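Local coordinates for transcriptional regulator URE2 (Saccharomyces cerevisiae, PDB 1K0D), which represses nitrogen catabolic genes by holding phosphorylated GATA transcriptional activators in the cytoplasm, and reduces peroxides with glutathione, at residues E171-L176 with Y203-V208; N119-F124 with Y162-M167; Q13-E18 with I75-D80. All coordinates share one frame; numbering follows the deposited sequence.

Interaction 1 (E171-L176 with Y203-V208); sequences ERREAL and YPVWLV
Arg172 and Arg173 leave neighbouring positions of the last turns of helix 148-176 and reach the backbone of 203-208 at two separate carbonyls. Val205 lies between them. Arg172 sets its CG beside its own backbone N (chi1 -59°), and its chain bends at chi2. The guanidinium is thereby turned with its NE side to the loop. It grips one atom, Leu207 O, side-on with two nitrogens. The Arg172 NE to Leu207 O and Arg172 NH2 to Leu207 O distances are both 3.0 Å, and neither bond is straight. The oxygen lies in the guanidinium plane, at its edge. Seen from the carbonyl, NH2 sits in plane on a lone pair, whereas NE comes from above the plane. The aliphatic part of Arg172 passes Trp206 O, with CG 3.6 Å from that oxygen.

Arg173 starts in the other direction, with CG anti to the backbone N (chi1 176°). Its chain then bends twice and brings NH1 to Tyr203 O, which lies at the guanidinium edge. The modelled 2.5 Å between Arg173 NH1 and Tyr203 O is very short, so its exact length is doubtful. Val205 CG2 packs obliquely against this guanidinium, 3.6 Å from Arg173 NH1. Outside the segments, Arg173 NH2 forms a salt bridge with Glu239 of helix 238-248.

Leu176 crosses Tyr203 at about a right angle. Its CD1 meets the ring edge, 3.3 Å from Tyr203 CE2. Leu176 CD1 also reaches Val205 CG2 at 4.0 Å.

The contact ties the end of a long helix of the GST C-terminal domain to the irregular segment that follows the unmodelled residues 179-201. The arginines give N-H donors to the carbonyls of Tyr203 and Leu207. Their positive charge probably strengthens these bonds, and buried Val205 supplies the apolar part between the two polar grips.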
loop_
_atom_site.group_PDB
_atom_site.type_symbol
_atom_site.label_atom_id
_atom_site.label_comp_id
_atom_site.label_asym_id
_atom_site.label_seq_id
_atom_site.Cartn_x
_atom_site.Cartn_y
_atom_site.Cartn_z
ATOM N N GLU B 171 15.645 -16.283 -9.317
ATOM C CA GLU B 171 14.962 -16.868 -10.471
ATOM C C GLU B 171 15.165 -16.042 -11.735
ATOM O O GLU B 171 15.280 -16.600 -12.824
ATOM C CB GLU B 171 13.466 -17.014 -10.199
ATOM C CG GLU B 171 13.132 -17.998 -9.096
ATOM C CD GLU B 171 11.638 -18.124 -8.872
ATOM O OE1 GLU B 171 10.936 -18.576 -9.802
ATOM O OE2 GLU B 171 11.166 -17.765 -7.771
ATOM N N ARG B 172 15.200 -14.719 -11.595
ATOM C CA ARG B 172 15.405 -13.843 -12.750
ATOM C C ARG B 172 16.797 -14.094 -13.329
ATOM O O ARG B 172 16.995 -14.067 -14.543
ATOM C CB ARG B 172 15.307 -12.374 -12.344
ATOM C CG ARG B 172 13.995 -11.954 -11.725
ATOM C CD ARG B 172 12.885 -11.874 -12.745
ATOM N NE ARG B 172 11.668 -11.376 -12.116
ATOM C CZ ARG B 172 10.991 -12.029 -11.175
ATOM N NH1 ARG B 172 11.413 -13.219 -10.757
ATOM N NH2 ARG B 172 9.903 -11.487 -10.643
ATOM N N ARG B 173 17.759 -14.327 -12.446
ATOM C CA ARG B 173 19.128 -14.583 -12.862
ATOM C C ARG B 173 19.223 -15.935 -13.560
ATOM O O ARG B 173 19.832 -16.061 -14.623
ATOM C CB ARG B 173 20.047 -14.549 -11.646
ATOM C CG ARG B 173 21.488 -14.901 -11.948
ATOM C CD ARG B 173 22.406 -14.132 -11.023
ATOM N NE ARG B 173 22.469 -12.733 -11.420
ATOM C CZ ARG B 173 22.646 -11.724 -10.579
ATOM N NH1 ARG B 173 22.694 -10.484 -11.035
ATOM N NH2 ARG B 173 22.759 -11.954 -9.280
ATOM N N GLU B 174 18.608 -16.941 -12.952
ATOM C CA GLU B 174 18.598 -18.289 -13.495
ATOM C C GLU B 174 18.054 -18.291 -14.923
ATOM O O GLU B 174 18.533 -19.033 -15.780
ATOM C CB GLU B 174 17.735 -19.185 -12.605
ATOM C CG GLU B 174 17.584 -20.609 -13.089
ATOM C CD GLU B 174 16.665 -21.425 -12.197
ATOM O OE1 GLU B 174 15.505 -21.000 -11.991
ATOM O OE2 GLU B 174 17.100 -22.491 -11.707
ATOM N N ALA B 175 17.058 -17.446 -15.173
ATOM C CA ALA B 175 16.437 -17.352 -16.491
ATOM C C ALA B 175 17.357 -16.727 -17.533
ATOM O O ALA B 175 17.286 -17.071 -18.713
ATOM C CB ALA B 175 15.140 -16.555 -16.398
ATOM N N LEU B 176 18.212 -15.805 -17.100
ATOM C CA LEU B 176 19.139 -15.142 -18.010
ATOM C C LEU B 176 20.317 -16.041 -18.350
ATOM O O LEU B 176 20.725 -16.125 -19.509
ATOM C CB LEU B 176 19.651 -13.832 -17.402
ATOM C CG LEU B 176 18.680 -12.649 -17.441
ATOM C CD1 LEU B 176 19.271 -11.475 -16.683
ATOM C CD2 LEU B 176 18.398 -12.264 -18.886
ATOM N N TYR B 203 25.568 -9.652 -13.912
ATOM C CA TYR B 203 24.696 -8.821 -14.732
ATOM C C TYR B 203 23.526 -8.351 -13.855
ATOM O O TYR B 203 22.985 -9.127 -13.065
ATOM C CB TYR B 203 24.176 -9.637 -15.915
ATOM C CG TYR B 203 23.145 -8.925 -16.758
ATOM C CD1 TYR B 203 23.507 -7.885 -17.617
ATOM C CD2 TYR B 203 21.799 -9.288 -16.688
ATOM C CE1 TYR B 203 22.546 -7.224 -18.389
ATOM C CE2 TYR B 203 20.835 -8.635 -17.453
ATOM C CZ TYR B 203 21.214 -7.607 -18.299
ATOM O OH TYR B 203 20.253 -6.976 -19.055
ATOM N N PRO B 204 23.130 -7.074 -13.974
ATOM C CA PRO B 204 22.021 -6.549 -13.170
ATOM C C PRO B 204 20.684 -7.236 -13.440
ATOM O O PRO B 204 20.281 -7.418 -14.586
ATOM C CB PRO B 204 22.002 -5.066 -13.538
ATOM C CG PRO B 204 22.496 -5.071 -14.944
ATOM C CD PRO B 204 23.651 -6.039 -14.880
ATOM N N VAL B 205 20.005 -7.618 -12.365
ATOM C CA VAL B 205 18.717 -8.291 -12.461
ATOM C C VAL B 205 17.635 -7.466 -11.754
ATOM O O VAL B 205 17.866 -6.923 -10.676
ATOM C CB VAL B 205 18.818 -9.705 -11.852
ATOM C CG1 VAL B 205 17.452 -10.268 -11.594
ATOM C CG2 VAL B 205 19.571 -10.615 -12.813
ATOM N N TRP B 206 16.460 -7.371 -12.375
ATOM C CA TRP B 206 15.356 -6.586 -11.825
ATOM C C TRP B 206 14.083 -7.394 -11.630
ATOM O O TRP B 206 13.886 -8.424 -12.269
ATOM C CB TRP B 206 15.065 -5.389 -12.735
ATOM C CG TRP B 206 16.287 -4.601 -13.065
ATOM C CD1 TRP B 206 16.940 -4.562 -14.267
ATOM C CD2 TRP B 206 17.042 -3.774 -12.172
ATOM N NE1 TRP B 206 18.054 -3.763 -14.176
ATOM C CE2 TRP B 206 18.143 -3.266 -12.902
ATOM C CE3 TRP B 206 16.899 -3.414 -10.822
ATOM C CZ2 TRP B 206 19.094 -2.416 -12.329
ATOM C CZ3 TRP B 206 17.843 -2.570 -10.252
ATOM C CH2 TRP B 206 18.927 -2.080 -11.006
ATOM N N LEU B 207 13.214 -6.905 -10.750
ATOM C CA LEU B 207 11.958 -7.573 -10.429
ATOM C C LEU B 207 10.949 -7.672 -11.568
ATOM O O LEU B 207 10.280 -8.695 -11.710
ATOM C CB LEU B 207 11.293 -6.885 -9.233
ATOM C CG LEU B 207 12.015 -6.994 -7.886
ATOM C CD1 LEU B 207 11.345 -6.090 -6.866
ATOM C CD2 LEU B 207 11.994 -8.437 -7.416
ATOM N N VAL B 208 10.826 -6.624 -12.377
ATOM C CA VAL B 208 9.863 -6.654 -13.468
ATOM C C VAL B 208 10.425 -6.262 -14.833
ATOM O O VAL B 208 11.185 -5.299 -14.962
ATOM C CB VAL B 208 8.649 -5.734 -13.161
ATOM C CG1 VAL B 208 7.624 -5.815 -14.292
ATOM C CG2 VAL B 208 8.001 -6.146 -11.836
#

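Interaction 2 (N119-F124 with Y162-M167); sequences NAWLFF and YGVVEM
Phe124 meets Val164 and Val165 at the outer end of its ring. Val164 comes obliquely to the ring, its CB 4.1 Å from Phe124 CZ. Val165 CG2 is at the ring edge, 4.3 Å from Phe124 CE2. Phe124 gets there with CG anti to its backbone N (chi1 177°), which carries the ring toward helix 148-176. Trp121 comes alongside with the far end of its indole. Its CH2 is 4.3 Å from Val164 CG1, and its CZ3 is 4.3 Å from Val165 CG2. Val164 O lies at the indole edge. The two valines thus each touch both aromatic rings.

The two helical segments run nearly antiparallel, 155° between their directions. Their axes come within 12.6 Å, a wide spacing that the two large rings bridge. Further along helix 148-176, Ala168 and Arg172 also touch Trp121, and Val161 touches Phe124. Val240 and Trp243 of helix 238-248 pack on Val165. From the second subunit, Trp85 meets both Trp121 and Phe124 edge-to-face.

All four touching residues are buried, and the side-chain contacts are apolar. The contact therefore rests on van der Waals packing and exclusion of water, and joins the all-helical GST domain interior to the dimer interface.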
loop_
_atom_site.group_PDB
_atom_site.type_symbol
_atom_site.label_atom_id
_atom_site.label_comp_id
_atom_site.label_asym_id
_atom_site.label_seq_id
_atom_site.Cartn_x
_atom_site.Cartn_y
_atom_site.Cartn_z
ATOM N N ASN B 119 2.922 -3.138 -9.556
ATOM C CA ASN B 119 2.032 -2.831 -8.433
ATOM C C ASN B 119 2.098 -3.899 -7.341
ATOM O O ASN B 119 2.111 -3.580 -6.160
ATOM C CB ASN B 119 0.594 -2.692 -8.917
ATOM C CG ASN B 119 0.356 -1.398 -9.657
ATOM O OD1 ASN B 119 -0.657 -1.237 -10.338
ATOM N ND2 ASN B 119 1.285 -0.458 -9.517
ATOM N N ALA B 120 2.142 -5.164 -7.737
ATOM C CA ALA B 120 2.204 -6.252 -6.767
ATOM C C ALA B 120 3.407 -6.069 -5.839
ATOM O O ALA B 120 3.280 -6.170 -4.618
ATOM C CB ALA B 120 2.290 -7.596 -7.483
ATOM N N TRP B 121 4.572 -5.800 -6.418
ATOM C CA TRP B 121 5.777 -5.596 -5.619
ATOM C C TRP B 121 5.681 -4.317 -4.799
ATOM O O TRP B 121 6.127 -4.275 -3.652
ATOM C CB TRP B 121 7.014 -5.532 -6.510
ATOM C CG TRP B 121 7.379 -6.857 -7.077
ATOM C CD1 TRP B 121 7.214 -7.271 -8.366
ATOM C CD2 TRP B 121 7.929 -7.972 -6.362
ATOM N NE1 TRP B 121 7.624 -8.576 -8.498
ATOM C CE2 TRP B 121 8.066 -9.031 -7.285
ATOM C CE3 TRP B 121 8.315 -8.177 -5.031
ATOM C CZ2 TRP B 121 8.576 -10.286 -6.919
ATOM C CZ3 TRP B 121 8.822 -9.423 -4.666
ATOM C CH2 TRP B 121 8.948 -10.462 -5.610
ATOM N N LEU B 122 5.088 -3.280 -5.384
ATOM C CA LEU B 122 4.952 -2.011 -4.686
ATOM C C LEU B 122 4.042 -2.163 -3.463
ATOM O O LEU B 122 4.369 -1.682 -2.380
ATOM C CB LEU B 122 4.407 -0.942 -5.631
ATOM C CG LEU B 122 4.208 0.447 -5.021
ATOM C CD1 LEU B 122 5.537 0.995 -4.464
ATOM C CD2 LEU B 122 3.654 1.365 -6.086
ATOM N N PHE B 123 2.906 -2.835 -3.632
ATOM C CA PHE B 123 1.998 -3.051 -2.510
ATOM C C PHE B 123 2.648 -4.002 -1.500
ATOM O O PHE B 123 2.486 -3.839 -0.293
ATOM C CB PHE B 123 0.646 -3.601 -2.991
ATOM C CG PHE B 123 -0.367 -2.528 -3.314
ATOM C CD1 PHE B 123 -0.574 -2.113 -4.626
ATOM C CD2 PHE B 123 -1.097 -1.916 -2.293
ATOM C CE1 PHE B 123 -1.494 -1.103 -4.926
ATOM C CE2 PHE B 123 -2.022 -0.903 -2.576
ATOM C CZ PHE B 123 -2.220 -0.495 -3.902
ATOM N N PHE B 124 3.398 -4.984 -1.989
ATOM C CA PHE B 124 4.096 -5.922 -1.101
ATOM C C PHE B 124 5.093 -5.137 -0.222
ATOM O O PHE B 124 5.171 -5.337 0.993
ATOM C CB PHE B 124 4.841 -6.970 -1.936
ATOM C CG PHE B 124 5.661 -7.941 -1.126
ATOM C CD1 PHE B 124 5.090 -8.650 -0.071
ATOM C CD2 PHE B 124 6.989 -8.187 -1.455
ATOM C CE1 PHE B 124 5.830 -9.596 0.643
ATOM C CE2 PHE B 124 7.741 -9.130 -0.751
ATOM C CZ PHE B 124 7.160 -9.838 0.302
ATOM N N TYR B 162 12.283 -10.774 2.937
ATOM C CA TYR B 162 13.512 -10.580 2.181
ATOM C C TYR B 162 13.843 -11.851 1.415
ATOM O O TYR B 162 14.450 -11.803 0.352
ATOM C CB TYR B 162 14.676 -10.172 3.094
ATOM C CG TYR B 162 14.836 -8.665 3.165
ATOM C CD1 TYR B 162 14.276 -7.930 4.205
ATOM C CD2 TYR B 162 15.483 -7.971 2.148
ATOM C CE1 TYR B 162 14.351 -6.542 4.231
ATOM C CE2 TYR B 162 15.564 -6.581 2.161
ATOM C CZ TYR B 162 14.995 -5.872 3.207
ATOM O OH TYR B 162 15.071 -4.495 3.224
ATOM N N GLY B 163 13.417 -12.990 1.949
ATOM C CA GLY B 163 13.653 -14.250 1.268
ATOM C C GLY B 163 12.821 -14.305 -0.005
ATOM O O GLY B 163 13.244 -14.884 -1.005
ATOM N N VAL B 164 11.630 -13.706 0.029
ATOM C CA VAL B 164 10.755 -13.675 -1.144
ATOM C C VAL B 164 11.434 -12.854 -2.243
ATOM O O VAL B 164 11.418 -13.228 -3.418
ATOM C CB VAL B 164 9.381 -13.038 -0.814
ATOM C CG1 VAL B 164 8.531 -12.936 -2.069
ATOM C CG2 VAL B 164 8.664 -13.873 0.236
ATOM N N VAL B 165 12.038 -11.736 -1.858
ATOM C CA VAL B 165 12.733 -10.886 -2.822
ATOM C C VAL B 165 13.983 -11.597 -3.361
ATOM O O VAL B 165 14.267 -11.567 -4.562
ATOM C CB VAL B 165 13.156 -9.544 -2.179
ATOM C CG1 VAL B 165 13.950 -8.719 -3.172
ATOM C CG2 VAL B 165 11.917 -8.773 -1.721
ATOM N N GLU B 166 14.725 -12.236 -2.461
ATOM C CA GLU B 166 15.937 -12.960 -2.833
ATOM C C GLU B 166 15.599 -14.032 -3.870
ATOM O O GLU B 166 16.233 -14.115 -4.920
ATOM C CB GLU B 166 16.553 -13.619 -1.595
ATOM C CG GLU B 166 17.833 -14.390 -1.872
ATOM C CD GLU B 166 19.020 -13.482 -2.152
ATOM O OE1 GLU B 166 20.103 -14.004 -2.500
ATOM O OE2 GLU B 166 18.877 -12.245 -2.019
ATOM N N MET B 167 14.595 -14.847 -3.563
ATOM C CA MET B 167 14.159 -15.917 -4.454
ATOM C C MET B 167 13.788 -15.374 -5.838
ATOM O O MET B 167 14.256 -15.882 -6.858
ATOM C CB MET B 167 12.967 -16.657 -3.824
ATOM C CG MET B 167 12.314 -17.721 -4.705
ATOM S SD MET B 167 11.114 -18.770 -3.805
ATOM C CE MET B 167 9.695 -17.633 -3.612
#

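Interaction 3 (Q13-E18 with I75-D80); sequences QEQPLE and IDHGMD
His77 has CG beside its backbone N (chi1 -58°), which turns the imidazole toward 13-18. Gln15 has an unusual chi1 of -93° and then runs extended (chi2 -177°), so its amide ends beside the ring. The amide nitrogen lies at the imidazole edge, in the ring plane. Gln15 NE2 is 3.1 Å from His77 CE1. The amide and ring planes stand nearly perpendicular. The same nitrogen is wedged against Ile75, with Gln15 NE2 3.3 Å from Ile75 CD1 and equally far from Ile75 CG2.

Pro16 takes one face of the imidazole. Its CD lies 3.9 Å from the centroid of the His77 ring, over the face, in a CH-pi contact. The opposite face has Ile75 O above it, offset toward the rim. Glu18 O approaches His77 CD2 obliquely at 3.5 Å. Beyond the ring, the backbones come close: Leu17 O is 4.0 Å from Gly78 N.

The polar ends of the ring are held from elsewhere. His77 NE2 is hydrogen-bonded to Thr21 OG1 on strand 20-24, and His77 ND1 to Asn81 OD1. These two bonds fix the rotation of the imidazole. Phe11 of helix 7-11 touches both His77 and Pro16.

The contact lies in the thioredoxin-like N-terminal domain of the GST fold. It packs the connection leading into strand 20-24 against the end of strand 73-76 and the turn after it. The bound glutathione is about 14 Å from the side chain of Ile75. Segment 13-18 thus adds an amide at the ring edge and a proline CH over one face to a ring whose nitrogens are bonded to Thr21 and Asn81.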
loop_
_atom_site.group_PDB
_atom_site.type_symbol
_atom_site.label_atom_id
_atom_site.label_comp_id
_atom_site.label_asym_id
_atom_site.label_seq_id
_atom_site.Cartn_x
_atom_site.Cartn_y
_atom_site.Cartn_z
ATOM N N GLN B 13 0.845 30.102 3.200
ATOM C CA GLN B 13 0.363 31.466 3.002
ATOM C C GLN B 13 0.490 31.759 1.509
ATOM O O GLN B 13 -0.467 32.176 0.855
ATOM C CB GLN B 13 1.219 32.466 3.787
ATOM C CG GLN B 13 1.081 32.398 5.303
ATOM C CD GLN B 13 -0.254 32.926 5.800
ATOM O OE1 GLN B 13 -1.300 32.312 5.583
ATOM N NE2 GLN B 13 -0.223 34.074 6.469
ATOM N N GLU B 14 1.687 31.525 0.983
ATOM C CA GLU B 14 1.979 31.742 -0.428
ATOM C C GLU B 14 2.779 30.559 -0.976
ATOM O O GLU B 14 4.005 30.502 -0.850
ATOM C CB GLU B 14 2.762 33.049 -0.604
ATOM C CG GLU B 14 3.956 33.199 0.334
ATOM C CD GLU B 14 4.664 34.535 0.174
ATOM O OE1 GLU B 14 5.176 34.811 -0.932
ATOM O OE2 GLU B 14 4.710 35.308 1.157
ATOM N N GLN B 15 2.067 29.612 -1.579
ATOM C CA GLN B 15 2.684 28.418 -2.142
ATOM C C GLN B 15 3.268 28.639 -3.529
ATOM O O GLN B 15 2.822 29.514 -4.271
ATOM C CB GLN B 15 1.659 27.282 -2.214
ATOM C CG GLN B 15 1.646 26.355 -1.007
ATOM C CD GLN B 15 0.667 25.206 -1.174
ATOM O OE1 GLN B 15 -0.539 25.375 -1.015
ATOM N NE2 GLN B 15 1.187 24.032 -1.512
ATOM N N PRO B 16 4.286 27.845 -3.897
ATOM C CA PRO B 16 4.907 27.977 -5.218
ATOM C C PRO B 16 3.839 27.780 -6.288
ATOM O O PRO B 16 2.747 27.296 -5.993
ATOM C CB PRO B 16 5.941 26.858 -5.221
ATOM C CG PRO B 16 6.350 26.788 -3.781
ATOM C CD PRO B 16 5.024 26.879 -3.063
ATOM N N LEU B 17 4.152 28.150 -7.525
ATOM C CA LEU B 17 3.194 28.008 -8.616
ATOM C C LEU B 17 3.441 26.739 -9.428
ATOM O O LEU B 17 2.536 26.237 -10.094
ATOM C CB LEU B 17 3.251 29.234 -9.534
ATOM C CG LEU B 17 2.931 30.583 -8.881
ATOM C CD1 LEU B 17 3.056 31.698 -9.915
ATOM C CD2 LEU B 17 1.527 30.550 -8.283
ATOM N N GLU B 18 4.665 26.229 -9.375
ATOM C CA GLU B 18 5.010 25.015 -10.103
ATOM C C GLU B 18 5.935 24.161 -9.253
ATOM O O GLU B 18 6.246 24.515 -8.120
ATOM C CB GLU B 18 5.700 25.355 -11.424
ATOM C CG GLU B 18 7.125 25.864 -11.270
ATOM C CD GLU B 18 7.826 26.029 -12.608
ATOM O OE1 GLU B 18 9.027 26.384 -12.618
ATOM O OE2 GLU B 18 7.175 25.804 -13.649
ATOM N N ILE B 75 3.032 17.778 -2.554
ATOM C CA ILE B 75 2.131 18.754 -3.115
ATOM C C ILE B 75 2.555 18.987 -4.560
ATOM O O ILE B 75 3.689 19.381 -4.833
ATOM C CB ILE B 75 2.153 20.082 -2.328
ATOM C CG1 ILE B 75 1.703 19.837 -0.883
ATOM C CG2 ILE B 75 1.213 21.080 -2.980
ATOM C CD1 ILE B 75 1.505 21.112 -0.064
ATOM N N ASP B 76 1.643 18.701 -5.480
ATOM C CA ASP B 76 1.895 18.881 -6.900
ATOM C C ASP B 76 1.349 20.271 -7.242
ATOM O O ASP B 76 0.201 20.407 -7.656
ATOM C CB ASP B 76 1.149 17.800 -7.689
ATOM C CG ASP B 76 1.481 17.822 -9.170
ATOM O OD1 ASP B 76 1.665 18.931 -9.715
ATOM O OD2 ASP B 76 1.540 16.733 -9.790
ATOM N N HIS B 77 2.175 21.299 -7.051
ATOM C CA HIS B 77 1.766 22.683 -7.302
ATOM C C HIS B 77 1.167 22.917 -8.674
ATOM O O HIS B 77 0.165 23.620 -8.799
ATOM C CB HIS B 77 2.950 23.628 -7.088
ATOM C CG HIS B 77 3.528 23.545 -5.714
ATOM N ND1 HIS B 77 2.785 23.807 -4.582
ATOM C CD2 HIS B 77 4.755 23.168 -5.281
ATOM C CE1 HIS B 77 3.528 23.592 -3.512
ATOM N NE2 HIS B 77 4.727 23.203 -3.909
ATOM N N GLY B 78 1.780 22.331 -9.697
ATOM C CA GLY B 78 1.277 22.487 -11.051
ATOM C C GLY B 78 -0.159 22.024 -11.208
ATOM O O GLY B 78 -0.881 22.497 -12.091
ATOM N N MET B 79 -0.587 21.093 -10.362
ATOM C CA MET B 79 -1.955 20.592 -10.436
ATOM C C MET B 79 -2.824 21.208 -9.345
ATOM O O MET B 79 -3.461 20.506 -8.565
ATOM C CB MET B 79 -1.970 19.062 -10.346
ATOM C CG MET B 79 -1.350 18.371 -11.561
ATOM S SD MET B 79 -1.446 16.559 -11.498
ATOM C CE MET B 79 -3.063 16.281 -12.238
ATOM N N ASP B 80 -2.836 22.536 -9.310
ATOM C CA ASP B 80 -3.622 23.299 -8.346
ATOM C C ASP B 80 -3.349 22.876 -6.909
ATOM O O ASP B 80 -4.264 22.731 -6.101
ATOM C CB ASP B 80 -5.115 23.155 -8.652
ATOM C CG ASP B 80 -5.962 24.163 -7.893
ATOM O OD1 ASP B 80 -7.206 24.108 -8.010
ATOM O OD2 ASP B 80 -5.379 25.016 -7.187
#

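Overall arrangement
Interactions 1 and 2 belong to the helical C-terminal domain and share helix 148-176. They touch: Leu207 and Val208 of interaction 1 pack on Trp121 of interaction 2, and so does Arg172. Interaction 2 is the buried one, joining two long helices by apolar contacts near the dimer interface. Interaction 1 is partly buried and sits further out, where arginines bind loop carbonyls. Interaction 3 is in the N-terminal domain, on the opposite side of the chain's centre, with its centre about 34 Å from that of interaction 2. It too is partly buried, but it depends on ring and proline contacts rather than on charged groups.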